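Local coordinates for protein putative phosphatase (DUF442) (Shewanella putrefaciens CN-32, PDB 3GXH) that is probably a phosphatase of the tyrosine and dual-specificity family, with a natural substrate that is not established, at residues Ile45-Asp50 against Tyr108-Phe113; Asp76-Lys81 against Tyr141-Ala146. All blocks are in the same frame, centred on the assembly; numbering follows the deposited sequence.

In the fold
Along the chain the four segments alternate, 45-50, 76-81, 108-113 and 141-146, so the two contacts interlock, with centres 12 Å apart. Interaction 1 lies about 5 Å from the centre of the chain, where the end of strand 43-46 in the mixed sheet meets the start of helix 108-120. Interaction 2 lies farther out, about 16 Å from that centre, between the loop that follows strand 69-72 and the first turns of helix 142-154. The two meet directly: W77 and W144 both pack against R109, and W144 also touches A112. The outer aromatic group thus flanks the arginine of the sulfate-binding site.

Interaction 1. Residues Ile45-Asp50 against Tyr108-Phe113; sequences INLMPD and YRASAF. With SO4 (sulfate ion), chain D.
L47, just beyond strand 43-46, sends its CD1 methyl against helix 108-120. L47 CD1 lies over one face of the F113 ring, 4.1 Å from the centroid, and is 3.8 Å from A110 CA. L47 CG lies anti to the carbonyl carbon (chi1 -51°), and the extended chi2 carries CD1 toward the helix. The L47 carbonyl lies beside the R109 side chain, with L47 O 3.7 Å from R109 CD. At M48, a selenomethionine, the chain turns: its backbone N donates to N46 OD1 in an Asx turn, approaching from above the plane of the N46 side-chain amide. P49 then puts CD 3.7 Å from R109 NH2, an oblique contact at the guanidinium group.

R109 links this hydrophobic packing to the anion. An extended run from CG to NE followed by a turn at chi4 (88°) brings R109 NH1 back to sulfate O4 at 3.0 Å. The backbone N of R109 reaches the same oxygen in a nearly straight bond (171°), giving O4 two donors from one residue. R109 NE donates to V75 O, which helps hold the guanidinium in place. Y108 N binds O1, and L105 N and A106 N add two more main-chain donors. Backbone amides and an arginine at a helix start, gathered round a tetrahedral anion, are consistent with the phosphate-binding loop of tyrosine phosphatases, with the sulfate here probably standing in for phosphate.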
loop_
_atom_site.group_PDB
_atom_site.type_symbol
_atom_site.label_atom_id
_atom_site.label_comp_id
_atom_site.label_asym_id
_atom_site.label_seq_id
_atom_site.Cartn_x
_atom_site.Cartn_y
_atom_site.Cartn_z
ATOM N N ILE A 45 -4.846 4.147 2.110
ATOM C CA ILE A 45 -5.076 2.854 2.742
ATOM C C ILE A 45 -3.832 2.529 3.539
ATOM O O ILE A 45 -2.763 2.360 2.985
ATOM C CB ILE A 45 -5.437 1.738 1.739
ATOM C CG1 ILE A 45 -6.636 2.170 0.883
ATOM C CG2 ILE A 45 -5.661 0.431 2.512
ATOM C CD1 ILE A 45 -6.982 1.147 -0.178
ATOM N N ASN A 46 -3.980 2.491 4.865
ATOM C CA ASN A 46 -2.876 2.318 5.813
ATOM C C ASN A 46 -2.901 0.913 6.340
ATOM O O ASN A 46 -3.880 0.469 6.942
ATOM C CB ASN A 46 -3.062 3.291 6.965
ATOM C CG ASN A 46 -1.995 3.187 8.018
ATOM O OD1 ASN A 46 -0.916 2.569 7.804
ATOM N ND2 ASN A 46 -2.317 3.750 9.195
ATOM N N LEU A 47 -1.814 0.179 6.065
ATOM C CA LEU A 47 -1.610 -1.220 6.537
ATOM C C LEU A 47 -0.747 -1.320 7.799
ATOM O O LEU A 47 -0.522 -2.410 8.289
ATOM C CB LEU A 47 -0.977 -2.087 5.440
ATOM C CG LEU A 47 -1.631 -2.080 4.077
ATOM C CD1 LEU A 47 -0.874 -2.986 3.118
ATOM C CD2 LEU A 47 -3.134 -2.444 4.100
HETATM N N MSE A 48 -0.241 -0.187 8.269
HETATM C CA MSE A 48 0.626 -0.151 9.438
HETATM C C MSE A 48 -0.176 -0.136 10.726
HETATM O O MSE A 48 -0.934 0.785 10.955
HETATM C CB MSE A 48 1.500 1.096 9.353
HETATM C CG MSE A 48 2.381 1.350 10.552
HETATM SE SE MSE A 48 3.435 2.942 10.263
HETATM C CE MSE A 48 4.743 2.718 11.699
ATOM N N PRO A 49 0.028 -1.103 11.617
ATOM C CA PRO A 49 -0.692 -1.055 12.886
ATOM C C PRO A 49 -0.416 0.230 13.668
ATOM O O PRO A 49 0.745 0.675 13.824
ATOM C CB PRO A 49 -0.139 -2.281 13.651
ATOM C CG PRO A 49 0.288 -3.227 12.591
ATOM C CD PRO A 49 0.849 -2.325 11.510
ATOM N N ASP A 50 -1.495 0.796 14.227
ATOM C CA ASP A 50 -1.424 2.007 15.055
ATOM C C ASP A 50 -0.539 1.739 16.268
ATOM O O ASP A 50 0.034 2.678 16.810
ATOM C CB ASP A 50 -2.822 2.372 15.581
ATOM C CG ASP A 50 -3.747 2.990 14.548
ATOM O OD1 ASP A 50 -3.314 3.498 13.520
ATOM O OD2 ASP A 50 -4.954 3.001 14.903
ATOM N N TYR A 108 6.994 -2.725 2.688
ATOM C CA TYR A 108 7.035 -4.193 2.516
ATOM C C TYR A 108 5.603 -4.714 2.415
ATOM O O TYR A 108 5.180 -5.262 1.385
ATOM C CB TYR A 108 7.741 -4.875 3.660
ATOM C CG TYR A 108 9.237 -4.847 3.561
ATOM C CD1 TYR A 108 9.951 -3.682 3.715
ATOM C CD2 TYR A 108 9.940 -6.015 3.402
ATOM C CE1 TYR A 108 11.357 -3.697 3.721
ATOM C CE2 TYR A 108 11.358 -6.039 3.376
ATOM C CZ TYR A 108 12.036 -4.855 3.537
ATOM O OH TYR A 108 13.440 -4.843 3.550
ATOM N N ARG A 109 4.788 -4.513 3.438
ATOM C CA ARG A 109 3.384 -4.951 3.399
ATOM C C ARG A 109 2.695 -4.385 2.155
ATOM O O ARG A 109 1.990 -5.138 1.416
ATOM C CB ARG A 109 2.595 -4.468 4.619
ATOM C CG ARG A 109 2.927 -5.157 5.916
ATOM C CD ARG A 109 2.482 -4.155 7.010
ATOM N NE ARG A 109 2.518 -4.589 8.393
ATOM C CZ ARG A 109 3.564 -4.485 9.192
ATOM N NH1 ARG A 109 4.782 -4.171 8.741
ATOM N NH2 ARG A 109 3.433 -4.798 10.461
ATOM N N ALA A 110 2.809 -3.081 1.896
ATOM C CA ALA A 110 2.064 -2.429 0.836
ATOM C C ALA A 110 2.460 -2.871 -0.557
ATOM O O ALA A 110 1.593 -3.082 -1.409
ATOM C CB ALA A 110 2.110 -0.865 0.995
ATOM N N SER A 111 3.737 -3.039 -0.827
ATOM C CA SER A 111 4.145 -3.506 -2.169
ATOM C C SER A 111 3.698 -4.967 -2.404
ATOM O O SER A 111 3.322 -5.303 -3.535
ATOM C CB SER A 111 5.640 -3.334 -2.403
ATOM O OG SER A 111 6.431 -4.170 -1.557
ATOM N N ALA A 112 3.689 -5.779 -1.350
ATOM C CA ALA A 112 3.204 -7.171 -1.446
ATOM C C ALA A 112 1.704 -7.179 -1.765
ATOM O O ALA A 112 1.239 -7.913 -2.613
ATOM C CB ALA A 112 3.533 -7.964 -0.173
ATOM N N PHE A 113 0.952 -6.342 -1.060
ATOM C CA PHE A 113 -0.495 -6.265 -1.274
ATOM C C PHE A 113 -0.798 -5.676 -2.653
ATOM O O PHE A 113 -1.718 -6.122 -3.338
ATOM C CB PHE A 113 -1.202 -5.444 -0.171
ATOM C CG PHE A 113 -1.543 -6.228 1.078
ATOM C CD1 PHE A 113 -0.679 -7.175 1.618
ATOM C CD2 PHE A 113 -2.710 -5.950 1.764
ATOM C CE1 PHE A 113 -0.993 -7.860 2.786
ATOM C CE2 PHE A 113 -2.998 -6.655 2.904
ATOM C CZ PHE A 113 -2.165 -7.577 3.418
HETATM S S SO4 D . 6.773 -2.491 6.528
HETATM O O1 SO4 D . 7.531 -1.999 5.419
HETATM O O2 SO4 D . 7.629 -3.168 7.501
HETATM O O3 SO4 D . 6.105 -1.382 7.197
HETATM O O4 SO4 D . 5.706 -3.374 6.021
#

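Interaction 2. Residues Asp76-Lys81 against Tyr141-Ala146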
loop_
_atom_site.group_PDB
_atom_site.type_symbol
_atom_site.label_atom_id
_atom_site.label_comp_id
_atom_site.label_asym_id
_atom_site.label_seq_id
_atom_site.Cartn_x
_atom_site.Cartn_y
_atom_site.Cartn_z
ATOM N N ASP A 76 -0.580 -7.549 10.581
ATOM C CA ASP A 76 0.422 -8.036 11.489
ATOM C C ASP A 76 1.572 -8.618 10.694
ATOM O O ASP A 76 1.376 -9.484 9.857
ATOM C CB ASP A 76 -0.192 -9.138 12.387
ATOM C CG ASP A 76 0.827 -9.699 13.364
ATOM O OD1 ASP A 76 1.165 -8.998 14.304
ATOM O OD2 ASP A 76 1.298 -10.826 13.173
ATOM N N TRP A 77 2.787 -8.170 10.979
ATOM C CA TRP A 77 3.972 -8.659 10.255
ATOM C C TRP A 77 4.212 -10.135 10.417
ATOM O O TRP A 77 4.555 -10.811 9.436
ATOM C CB TRP A 77 5.237 -7.899 10.712
ATOM C CG TRP A 77 6.438 -8.358 9.965
ATOM C CD1 TRP A 77 7.467 -9.091 10.460
ATOM C CD2 TRP A 77 6.732 -8.143 8.593
ATOM N NE1 TRP A 77 8.369 -9.369 9.471
ATOM C CE2 TRP A 77 7.927 -8.808 8.305
ATOM C CE3 TRP A 77 6.054 -7.484 7.546
ATOM C CZ2 TRP A 77 8.509 -8.772 7.039
ATOM C CZ3 TRP A 77 6.630 -7.453 6.317
ATOM C CH2 TRP A 77 7.824 -8.090 6.061
ATOM N N GLN A 78 4.052 -10.668 11.629
ATOM C CA GLN A 78 4.350 -12.075 11.904
ATOM C C GLN A 78 3.213 -13.016 11.482
ATOM O O GLN A 78 3.374 -14.249 11.457
ATOM C CB GLN A 78 4.650 -12.250 13.399
ATOM C CG GLN A 78 5.316 -13.581 13.753
ATOM C CD GLN A 78 5.550 -13.735 15.252
ATOM O OE1 GLN A 78 5.063 -12.931 16.045
ATOM N NE2 GLN A 78 6.288 -14.771 15.643
ATOM N N ASN A 79 2.038 -12.488 11.193
ATOM C CA ASN A 79 0.950 -13.363 10.774
ATOM C C ASN A 79 0.002 -12.644 9.874
ATOM O O ASN A 79 -1.120 -12.354 10.240
ATOM C CB ASN A 79 0.201 -13.912 11.994
ATOM C CG ASN A 79 -0.945 -14.890 11.588
ATOM O OD1 ASN A 79 -0.823 -15.587 10.580
ATOM N ND2 ASN A 79 -2.060 -14.886 12.337
ATOM N N PRO A 80 0.460 -12.256 8.682
ATOM C CA PRO A 80 -0.430 -11.662 7.731
ATOM C C PRO A 80 -1.502 -12.640 7.256
ATOM O O PRO A 80 -1.222 -13.827 7.070
ATOM C CB PRO A 80 0.489 -11.251 6.608
ATOM C CG PRO A 80 1.594 -12.272 6.630
ATOM C CD PRO A 80 1.802 -12.469 8.117
ATOM N N LYS A 81 -2.727 -12.163 7.134
ATOM C CA LYS A 81 -3.833 -13.084 6.879
ATOM C C LYS A 81 -4.428 -12.874 5.490
ATOM O O LYS A 81 -4.508 -11.744 4.964
ATOM C CB LYS A 81 -4.930 -12.833 7.899
ATOM C CG LYS A 81 -4.546 -12.986 9.348
ATOM C CD LYS A 81 -5.848 -13.097 10.145
ATOM C CE LYS A 81 -5.642 -13.340 11.646
ATOM N NZ LYS A 81 -5.474 -12.027 12.377
ATOM N N TYR A 141 11.077 -14.800 4.892
ATOM C CA TYR A 141 9.817 -14.602 5.605
ATOM C C TYR A 141 8.781 -15.633 5.088
ATOM O O TYR A 141 7.896 -15.289 4.289
ATOM C CB TYR A 141 9.319 -13.146 5.460
ATOM C CG TYR A 141 10.286 -12.146 6.071
ATOM C CD1 TYR A 141 10.534 -12.143 7.446
ATOM C CD2 TYR A 141 10.979 -11.261 5.291
ATOM C CE1 TYR A 141 11.436 -11.215 8.008
ATOM C CE2 TYR A 141 11.899 -10.335 5.851
ATOM C CZ TYR A 141 12.107 -10.352 7.201
ATOM O OH TYR A 141 13.014 -9.455 7.781
ATOM N N PRO A 142 8.870 -16.872 5.544
ATOM C CA PRO A 142 7.998 -17.902 4.978
ATOM C C PRO A 142 6.519 -17.650 5.168
ATOM O O PRO A 142 5.716 -18.174 4.366
ATOM C CB PRO A 142 8.409 -19.197 5.736
ATOM C CG PRO A 142 9.261 -18.757 6.872
ATOM C CD PRO A 142 9.856 -17.429 6.496
ATOM N N LYS A 143 6.112 -16.913 6.202
ATOM C CA LYS A 143 4.686 -16.641 6.376
ATOM C C LYS A 143 4.196 -15.759 5.234
ATOM O O LYS A 143 3.070 -15.908 4.750
ATOM C CB LYS A 143 4.380 -15.977 7.690
ATOM C CG LYS A 143 4.914 -16.734 8.895
ATOM C CD LYS A 143 3.847 -17.376 9.719
ATOM C CE LYS A 143 4.392 -17.726 11.122
ATOM N NZ LYS A 143 4.951 -16.562 11.907
ATOM N N TRP A 144 5.032 -14.801 4.846
ATOM C CA TRP A 144 4.749 -13.950 3.681
ATOM C C TRP A 144 4.769 -14.745 2.384
ATOM O O TRP A 144 3.909 -14.590 1.544
ATOM C CB TRP A 144 5.658 -12.704 3.634
ATOM C CG TRP A 144 5.180 -11.691 4.633
ATOM C CD1 TRP A 144 5.532 -11.596 5.923
ATOM C CD2 TRP A 144 4.238 -10.640 4.377
ATOM N NE1 TRP A 144 4.807 -10.576 6.532
ATOM C CE2 TRP A 144 4.022 -9.969 5.585
ATOM C CE3 TRP A 144 3.518 -10.254 3.259
ATOM C CZ2 TRP A 144 3.150 -8.888 5.698
ATOM C CZ3 TRP A 144 2.643 -9.157 3.377
ATOM C CH2 TRP A 144 2.421 -8.539 4.595
ATOM N N GLN A 145 5.741 -15.626 2.212
ATOM C CA GLN A 145 5.786 -16.465 1.036
ATOM C C GLN A 145 4.491 -17.253 0.934
ATOM O O GLN A 145 3.867 -17.383 -0.151
ATOM C CB GLN A 145 6.946 -17.441 1.161
ATOM C CG GLN A 145 8.279 -16.862 0.799
ATOM C CD GLN A 145 9.360 -17.918 0.789
ATOM O OE1 GLN A 145 9.690 -18.481 1.829
ATOM N NE2 GLN A 145 9.919 -18.193 -0.391
ATOM N N ALA A 146 4.076 -17.845 2.058
ATOM C CA ALA A 146 2.890 -18.694 2.081
ATOM C C ALA A 146 1.628 -17.917 1.741
ATOM O O ALA A 146 0.754 -18.391 1.004
ATOM C CB ALA A 146 2.714 -19.380 3.477
#
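The indole of W144 is clasped between two residues of the loop 76-81. P80 CG lies over one face, 3.7 Å from the centroid of the W144 five-membered ring in a CH-pi contact. W77 CZ3 lies over the opposite face, 3.4 Å above the W144 ring plane. The two indoles are tilted by 33° and so meet obliquely, yet W144 NE1 also donates to W77 O at 2.9 Å, in the plane of that carbonyl and on a lone pair. This bond helps fix the rotation of the W144 ring and satisfies its one polar atom within a buried setting, where W134, L138 and V75 add further packing. W77 CB points away from the helix, but with CG anti to the backbone N (chi1 -179°) the broad ring comes back to it. Its edge meets the face of Y141 in a T-shaped pair, W77 CZ2 lying over the ring centre, with the planes at 77°. The W77 side chain also comes within about 4 Å of the bound sulfate, nearest atoms.

Toward solvent the fit is looser and more polar. There K143 bends at chi2 and chi4 to bring K143 NZ within 2.8 Å of Q78 O, a backbone acceptor, in a hydrogen bond. An aromatic cluster of W77, Y141 and W144 thus joins a surface loop to the start of helix 142-154, beside the anion pocket of this phosphatase-like fold.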